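PDB 4H3D: 3-dehydroquinate dehydratase from Clostridium difficile, which catalyses the cis-dehydration of 3-dehydroquinate to 3-dehydroshikimate through an imine with an active-site lysine, the third step of the chorismate pathway. Local coordinates for residues Lys31-Lys42 and Val68-Ile79. Residues are numbered along the deposited sequence; the frame is centred on the assembly and turned at random. Where two conformers were deposited one is given.
Sequences KKDIIKEAKELK and VLYELRSYIHDI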
ATOM      1  N   LYS B  31       3.736   9.637  34.593  1.00 33.79           N
ATOM      2  CA  LYS B  31       2.516   8.844  34.861  1.00 35.40           C
ATOM      3  C   LYS B  31       1.219   9.485  34.345  1.00 35.25           C
ATOM      4  O   LYS B  31       0.377   8.807  33.752  1.00 33.14           O
ATOM      5  CB  LYS B  31       2.375   8.557  36.364  1.00 36.42           C
ATOM      6  CG  LYS B  31       1.260   7.566  36.692  1.00 41.43           C
ATOM      7  CD  LYS B  31       1.419   6.963  38.097  1.00 46.16           C
ATOM      8  CE  LYS B  31       1.004   7.904  39.183  1.00 52.95           C
ATOM      9  NZ  LYS B  31      -0.466   8.063  39.217  1.00 56.86           N
ATOM     10  N   LYS B  32       1.068  10.778  34.584  1.00 36.30           N
ATOM     11  CA  LYS B  32      -0.117  11.508  34.159  1.00 38.04           C
ATOM     12  C   LYS B  32      -0.318  11.426  32.637  1.00 36.62           C
ATOM     13  O   LYS B  32      -1.412  11.120  32.161  1.00 36.32           O
ATOM     14  CB  LYS B  32      -0.005  12.971  34.594  1.00 40.74           C
ATOM     15  CG  LYS B  32      -1.131  13.862  34.118  1.00 47.33           C
ATOM     16  CD  LYS B  32      -0.906  15.324  34.509  1.00 53.35           C
ATOM     17  CE  LYS B  32      -1.997  16.220  33.928  1.00 58.61           C
ATOM     18  NZ  LYS B  32      -1.803  17.660  34.278  1.00 65.26           N
ATOM     19  N   ASP B  33       0.747  11.693  31.889  1.00 35.56           N
ATOM     20  CA  ASP B  33       0.687  11.707  30.428  1.00 35.59           C
ATOM     21  C   ASP B  33       0.423  10.306  29.848  1.00 33.35           C
ATOM     22  O   ASP B  33      -0.347  10.158  28.901  1.00 34.62           O
ATOM     23  CB  ASP B  33       1.974  12.318  29.847  1.00 35.04           C
ATOM     24  CG  ASP B  33       2.118  13.828  30.166  1.00 42.05           C
ATOM     25  OD1 ASP B  33       1.216  14.400  30.809  1.00 38.96           O
ATOM     26  OD2 ASP B  33       3.140  14.430  29.776  1.00 42.66           O
ATOM     27  N   ILE B  34       1.058   9.294  30.435  1.00 31.20           N
ATOM     28  CA  ILE B  34       0.877   7.890  30.030  1.00 30.32           C
ATOM     29  C   ILE B  34      -0.592   7.472  30.172  1.00 31.75           C
ATOM     30  O   ILE B  34      -1.184   6.899  29.248  1.00 31.26           O
ATOM     31  CB  ILE B  34       1.805   6.978  30.868  1.00 29.12           C
ATOM     32  CG1 ILE B  34       3.259   7.205  30.435  1.00 29.49           C
ATOM     33  CG2 ILE B  34       1.446   5.497  30.709  1.00 26.38           C
ATOM     34  CD1 ILE B  34       4.280   6.600  31.351  1.00 28.85           C
ATOM     35  N   ILE B  35      -1.187   7.785  31.316  1.00 33.58           N
ATOM     36  CA  ILE B  35      -2.585   7.445  31.559  1.00 35.84           C
ATOM     37  C   ILE B  35      -3.495   8.228  30.620  1.00 38.00           C
ATOM     38  O   ILE B  35      -4.473   7.687  30.109  1.00 38.93           O
ATOM     39  CB  ILE B  35      -2.984   7.688  33.043  1.00 38.20           C
ATOM     40  CG1 ILE B  35      -2.160   6.774  33.964  1.00 38.48           C
ATOM     41  CG2 ILE B  35      -4.479   7.455  33.248  1.00 39.40           C
ATOM     42  CD1 ILE B  35      -2.185   5.295  33.566  1.00 43.29           C
ATOM     43  N   LYS B  36      -3.162   9.497  30.383  1.00 39.41           N
ATOM     44  CA  LYS B  36      -3.930  10.337  29.467  1.00 40.89           C
ATOM     45  C   LYS B  36      -3.902   9.699  28.072  1.00 39.65           C
ATOM     46  O   LYS B  36      -4.942   9.588  27.408  1.00 39.02           O
ATOM     47  CB  LYS B  36      -3.358  11.761  29.438  1.00 42.96           C
ATOM     48  CG  LYS B  36      -4.272  12.824  28.831  1.00 50.52           C
ATOM     49  CD  LYS B  36      -4.400  12.700  27.316  1.00 56.79           C
ATOM     50  CE  LYS B  36      -5.291  13.794  26.726  1.00 62.16           C
ATOM     51  NZ  LYS B  36      -4.770  15.165  27.032  1.00 66.67           N
ATOM     52  N   GLU B  37      -2.720   9.265  27.637  1.00 37.00           N
ATOM     53  CA  GLU B  37      -2.593   8.581  26.344  1.00 37.70           C
ATOM     54  C   GLU B  37      -3.413   7.290  26.335  1.00 36.92           C
ATOM     55  O   GLU B  37      -4.096   6.997  25.367  1.00 37.78           O
ATOM     56  CB  GLU B  37      -1.127   8.248  26.027  1.00 37.17           C
ATOM     57  CG  GLU B  37      -0.269   9.404  25.562  1.00 39.59           C
ATOM     58  CD  GLU B  37       1.202   8.993  25.458  1.00 45.24           C
ATOM     59  OE1 GLU B  37       1.693   8.716  24.325  1.00 39.67           O
ATOM     60  OE2 GLU B  37       1.847   8.880  26.524  1.00 47.88           O
ATOM     61  N   ALA B  38      -3.333   6.524  27.424  1.00 37.96           N
ATOM     62  CA  ALA B  38      -4.065   5.260  27.544  1.00 38.45           C
ATOM     63  C   ALA B  38      -5.583   5.451  27.420  1.00 41.70           C
ATOM     64  O   ALA B  38      -6.271   4.650  26.771  1.00 41.44           O
ATOM     65  CB  ALA B  38      -3.719   4.573  28.865  1.00 38.29           C
ATOM     66  N   LYS B  39      -6.101   6.514  28.024  1.00 44.04           N
ATOM     67  CA  LYS B  39      -7.542   6.805  27.957  1.00 46.91           C
ATOM     68  C   LYS B  39      -7.994   7.164  26.536  1.00 47.25           C
ATOM     69  O   LYS B  39      -9.131   6.905  26.166  1.00 48.41           O
ATOM     70  CB  LYS B  39      -7.926   7.868  28.993  1.00 48.96           C
ATOM     71  CG  LYS B  39      -7.823   7.304  30.421  1.00 53.95           C
ATOM     72  CD  LYS B  39      -7.764   8.361  31.512  1.00 59.36           C
ATOM     73  CE  LYS B  39      -9.067   9.089  31.703  1.00 62.73           C
ATOM     74  NZ  LYS B  39      -8.956  10.037  32.848  1.00 66.36           N
ATOM     75  N   GLU B  40      -7.091   7.721  25.734  1.00 47.20           N
ATOM     76  CA  GLU B  40      -7.393   8.010  24.332  1.00 47.50           C
ATOM     77  C   GLU B  40      -7.406   6.720  23.480  1.00 46.34           C
ATOM     78  O   GLU B  40      -7.969   6.700  22.379  1.00 47.68           O
ATOM     79  CB  GLU B  40      -6.364   8.984  23.747  1.00 48.49           C
ATOM     80  CG  GLU B  40      -6.382  10.377  24.360  1.00 53.16           C
ATOM     81  CD  GLU B  40      -7.652  11.146  24.043  1.00 57.83           C
ATOM     82  OE1 GLU B  40      -8.023  12.032  24.843  1.00 65.68           O
ATOM     83  OE2 GLU B  40      -8.284  10.862  23.002  1.00 58.20           O
ATOM     84  N   LEU B  41      -6.787   5.649  23.976  1.00 43.33           N
ATOM     85  CA  LEU B  41      -6.688   4.400  23.209  1.00 40.83           C
ATOM     86  C   LEU B  41      -7.588   3.260  23.693  1.00 40.82           C
ATOM     87  O   LEU B  41      -7.774   2.279  22.974  1.00 42.83           O
ATOM     88  CB  LEU B  41      -5.242   3.885  23.248  1.00 37.89           C
ATOM     89  CG  LEU B  41      -4.114   4.782  22.741  1.00 36.79           C
ATOM     90  CD1 LEU B  41      -2.748   4.109  22.993  1.00 34.51           C
ATOM     91  CD2 LEU B  41      -4.295   5.114  21.273  1.00 36.64           C
ATOM     92  N   LYS B  42      -8.154   3.380  24.887  1.00 41.51           N
ATOM     93  CA  LYS B  42      -8.872   2.249  25.488  1.00 41.82           C
ATOM     94  C   LYS B  42     -10.108   1.740  24.732  1.00 42.99           C
ATOM     95  O   LYS B  42     -10.452   0.557  24.854  1.00 42.06           O
ATOM     96  CB  LYS B  42      -9.241   2.525  26.953  1.00 42.88           C
ATOM     97  CG  LYS B  42     -10.551   3.250  27.168  1.00 48.16           C
ATOM     98  CD  LYS B  42     -10.961   3.222  28.642  1.00 53.35           C
ATOM     99  CE  LYS B  42     -10.326   4.334  29.439  1.00 55.35           C
ATOM    100  NZ  LYS B  42     -10.992   5.625  29.126  1.00 57.70           N
ATOM    101  N   VAL B  68       3.020   2.704  37.464  1.00 25.50           N
ATOM    102  CA  VAL B  68       2.379   3.121  36.212  1.00 25.75           C
ATOM    103  C   VAL B  68       1.703   1.922  35.555  1.00 25.57           C
ATOM    104  O   VAL B  68       0.552   1.997  35.116  1.00 25.69           O
ATOM    105  CB  VAL B  68       3.386   3.760  35.234  1.00 25.57           C
ATOM    106  CG1 VAL B  68       2.714   4.058  33.897  1.00 27.72           C
ATOM    107  CG2 VAL B  68       3.965   5.017  35.834  1.00 25.60           C
ATOM    108  N   LEU B  69       2.405   0.806  35.527  1.00 24.01           N
ATOM    109  CA  LEU B  69       1.873  -0.413  34.930  1.00 24.50           C
ATOM    110  C   LEU B  69       0.534  -0.823  35.570  1.00 27.62           C
ATOM    111  O   LEU B  69      -0.398  -1.207  34.846  1.00 24.86           O
ATOM    112  CB  LEU B  69       2.882  -1.531  35.070  1.00 23.85           C
ATOM    113  CG  LEU B  69       2.561  -2.848  34.390  1.00 26.51           C
ATOM    114  CD1 LEU B  69       2.323  -2.625  32.899  1.00 28.73           C
ATOM    115  CD2 LEU B  69       3.698  -3.849  34.648  1.00 25.71           C
ATOM    116  N   TYR B  70       0.452  -0.734  36.913  1.00 29.57           N
ATOM    117  CA  TYR B  70      -0.790  -1.058  37.655  1.00 33.11           C
ATOM    118  C   TYR B  70      -1.937  -0.221  37.160  1.00 30.85           C
ATOM    119  O   TYR B  70      -3.004  -0.740  36.848  1.00 30.37           O
ATOM    120  CB  TYR B  70      -0.727  -0.728  39.168  1.00 35.68           C
ATOM    121  CG  TYR B  70       0.414  -1.232  40.001  1.00 42.01           C
ATOM    122  CD1 TYR B  70       1.143  -2.367  39.651  1.00 47.13           C
ATOM    123  CD2 TYR B  70       0.686  -0.613  41.251  1.00 49.71           C
ATOM    124  CE1 TYR B  70       2.184  -2.823  40.479  1.00 50.27           C
ATOM    125  CE2 TYR B  70       1.688  -1.058  42.072  1.00 51.04           C
ATOM    126  CZ  TYR B  70       2.441  -2.160  41.697  1.00 51.34           C
ATOM    127  OH  TYR B  70       3.437  -2.586  42.536  1.00 45.66           O
ATOM    128  N   GLU B  71      -1.729   1.092  37.154  1.00 30.07           N
ATOM    129  CA  GLU B  71      -2.759   2.018  36.720  1.00 34.26           C
ATOM    130  C   GLU B  71      -3.132   1.821  35.264  1.00 33.47           C
ATOM    131  O   GLU B  71      -4.298   1.752  34.924  1.00 33.30           O
ATOM    132  CB  GLU B  71      -2.331   3.460  36.945  1.00 35.53           C
ATOM    133  CG  GLU B  71      -2.264   3.835  38.393  1.00 46.44           C
ATOM    134  CD  GLU B  71      -2.289   5.335  38.617  1.00 55.93           C
ATOM    135  OE1 GLU B  71      -2.846   6.056  37.750  1.00 60.55           O
ATOM    136  OE2 GLU B  71      -1.779   5.785  39.668  1.00 58.31           O
ATOM    137  N   LEU B  72      -2.121   1.735  34.415  1.00 33.50           N
ATOM    138  CA  LEU B  72      -2.323   1.538  33.005  1.00 33.47           C
ATOM    139  C   LEU B  72      -3.191   0.293  32.770  1.00 34.73           C
ATOM    140  O   LEU B  72      -4.175   0.339  32.027  1.00 33.29           O
ATOM    141  CB  LEU B  72      -0.959   1.393  32.325  1.00 33.04           C
ATOM    142  CG  LEU B  72      -0.881   1.217  30.814  1.00 35.32           C
ATOM    143  CD1 LEU B  72      -1.579   2.349  30.090  1.00 34.06           C
ATOM    144  CD2 LEU B  72       0.608   1.146  30.403  1.00 34.09           C
ATOM    145  N   ARG B  73      -2.843  -0.803  33.445  1.00 34.99           N
ATOM    146  CA  ARG B  73      -3.554  -2.065  33.283  1.00 36.27           C
ATOM    147  C   ARG B  73      -5.031  -1.867  33.604  1.00 38.05           C
ATOM    148  O   ARG B  73      -5.907  -2.358  32.873  1.00 39.01           O
ATOM    149  CB  ARG B  73      -3.026  -3.123  34.252  1.00 38.52           C
ATOM    150  CG  ARG B  73      -2.685  -4.429  33.644  1.00 41.02           C
ATOM    151  CD  ARG B  73      -3.593  -4.888  32.499  1.00 43.51           C
ATOM    152  NE  ARG B  73      -2.747  -5.613  31.570  1.00 38.30           N
ATOM    153  CZ  ARG B  73      -3.059  -5.946  30.323  1.00 36.82           C
ATOM    154  NH1 ARG B  73      -4.238  -5.645  29.786  1.00 35.27           N
ATOM    155  NH2 ARG B  73      -2.166  -6.595  29.616  1.00 33.25           N
ATOM    156  N   SER B  74      -5.305  -1.139  34.693  0.50 37.78           N
ATOM    157  CA  SER B  74      -6.682  -0.900  35.146  0.50 39.67           C
ATOM    158  C   SER B  74      -7.517  -0.142  34.115  0.50 39.76           C
ATOM    159  O   SER B  74      -8.717  -0.377  34.008  0.50 40.57           O
ATOM    160  CB  SER B  74      -6.708  -0.144  36.485  0.50 40.63           C
ATOM    161  OG  SER B  74      -6.368   1.227  36.333  0.50 40.55           O
ATOM    162  N   TYR B  75      -6.886   0.769  33.370  1.00 37.90           N
ATOM    163  CA  TYR B  75      -7.601   1.555  32.338  1.00 38.47           C
ATOM    164  C   TYR B  75      -7.790   0.832  30.998  1.00 36.97           C
ATOM    165  O   TYR B  75      -8.792   1.043  30.333  1.00 36.24           O
ATOM    166  CB  TYR B  75      -6.908   2.899  32.053  1.00 39.64           C
ATOM    167  CG  TYR B  75      -7.192   3.987  33.052  1.00 42.68           C
ATOM    168  CD1 TYR B  75      -8.377   4.720  32.992  1.00 49.62           C
ATOM    169  CD2 TYR B  75      -6.268   4.312  34.034  1.00 47.78           C
ATOM    170  CE1 TYR B  75      -8.644   5.737  33.913  1.00 52.59           C
ATOM    171  CE2 TYR B  75      -6.516   5.328  34.955  1.00 50.66           C
ATOM    172  CZ  TYR B  75      -7.707   6.036  34.890  1.00 52.76           C
ATOM    173  OH  TYR B  75      -7.955   7.037  35.797  1.00 55.94           O
ATOM    174  N   ILE B  76      -6.829   0.010  30.579  1.00 35.28           N
ATOM    175  CA  ILE B  76      -6.946  -0.648  29.266  1.00 36.17           C
ATOM    176  C   ILE B  76      -7.624  -2.009  29.334  1.00 39.61           C
ATOM    177  O   ILE B  76      -7.884  -2.641  28.295  1.00 38.33           O
ATOM    178  CB  ILE B  76      -5.610  -0.770  28.549  1.00 34.83           C
ATOM    179  CG1 ILE B  76      -4.718  -1.833  29.194  1.00 33.49           C
ATOM    180  CG2 ILE B  76      -4.930   0.580  28.499  1.00 31.74           C
ATOM    181  CD1 ILE B  76      -3.469  -2.110  28.371  1.00 29.13           C
ATOM    182  N   HIS B  77      -7.893  -2.451  30.562  1.00 41.75           N
ATOM    183  CA  HIS B  77      -8.603  -3.699  30.831  1.00 44.77           C
ATOM    184  C   HIS B  77      -7.929  -4.911  30.191  1.00 41.48           C
ATOM    185  O   HIS B  77      -6.822  -5.258  30.564  1.00 41.46           O
ATOM    186  CB  HIS B  77     -10.076  -3.584  30.397  1.00 48.26           C
ATOM    187  CG  HIS B  77     -11.004  -4.488  31.161  1.00 58.84           C
ATOM    188  ND1 HIS B  77     -11.215  -5.812  30.823  1.00 64.44           N
ATOM    189  CD2 HIS B  77     -11.781  -4.251  32.249  1.00 65.72           C
ATOM    190  CE1 HIS B  77     -12.075  -6.348  31.673  1.00 67.32           C
ATOM    191  NE2 HIS B  77     -12.436  -5.422  32.545  1.00 70.21           N
ATOM    192  N   ASP B  78      -8.586  -5.543  29.225  1.00 39.76           N
ATOM    193  CA  ASP B  78      -8.049  -6.747  28.625  1.00 40.14           C
ATOM    194  C   ASP B  78      -7.387  -6.529  27.274  1.00 36.77           C
ATOM    195  O   ASP B  78      -7.169  -7.484  26.558  1.00 37.89           O
ATOM    196  CB  ASP B  78      -9.136  -7.823  28.522  1.00 42.04           C
ATOM    197  CG  ASP B  78      -9.524  -8.395  29.885  1.00 50.66           C
ATOM    198  OD1 ASP B  78      -8.605  -8.709  30.695  1.00 52.86           O
ATOM    199  OD2 ASP B  78     -10.745  -8.544  30.138  1.00 57.27           O
ATOM    200  N   ILE B  79      -7.055  -5.285  26.931  1.00 32.74           N
ATOM    201  CA  ILE B  79      -6.327  -5.024  25.680  1.00 29.59           C
ATOM    202  C   ILE B  79      -4.897  -5.580  25.845  1.00 26.68           C
ATOM    203  O   ILE B  79      -4.253  -5.324  26.861  1.00 26.65           O
ATOM    204  CB  ILE B  79      -6.275  -3.513  25.359  1.00 29.61           C
ATOM    205  CG1 ILE B  79      -7.668  -2.996  25.016  1.00 31.34           C
ATOM    206  CG2 ILE B  79      -5.357  -3.244  24.175  1.00 27.12           C
ATOM    207  CD1 ILE B  79      -7.726  -1.489  24.752  1.00 34.67           C
TER
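Tyr-75 rests one side of its ring across Ile-35 and Lys-39, which stand one turn apart, so that helix 31-41 cradles a broad bump of helix 62-76. The methyl CG2 of Ile-35 comes obliquely to within 3.4 Å of Tyr-75 CE2, while the CG-CD part of Lys-39 approaches the CD1-CE1 half of the same side, also obliquely, with CD 3.7 Å from CE1. Lys-42 CE lies at the ring edge, near its plane. The second branch of Ile-35 is a separate knob: CG1 stands anti to the carbonyl carbon (chi1 -63°), and a further bend at chi2 (-51°) turns CD1 against the backbone of Leu-72, 3.7 Å from its N, and beside Glu-71 CB.

Deeper in the interface Ala-38 offers only a methyl, and Leu-72 fills the shallow spot; CD1 of Leu-72 presses tightly on Ala-38 CB at 3.3 Å. One turn earlier Val-68 straddles two neighbours, CG1 against Ile-34 CG2 (3.7 Å) and CG2 along the aliphatic stem of Lys-31. That lysine then bends at chi3 and chi4, bringing NZ 2.7 Å from Glu-71 OE2 in a salt bridge that meets the carboxylate from above its plane. Near the C-terminal ends, Ile-79 CD1 abuts the Lys-42 carbonyl, 3.4 Å from O.

Segments 31-41 and 68-76 run nearly parallel, 16° apart, their axes 9.5 Å from each other at closest approach, on successive outer helices of a TIM barrel. Strand 48-52 links them in sequence and lies beneath: Ile-34 and Val-68 both rest on Trp-51, a 3-dehydroquinate-binding residue, and Leu-41 and Ile-76 on Ile-49. Leu-41 also reaches strand 21-26, and Ile-76 strand 81-84.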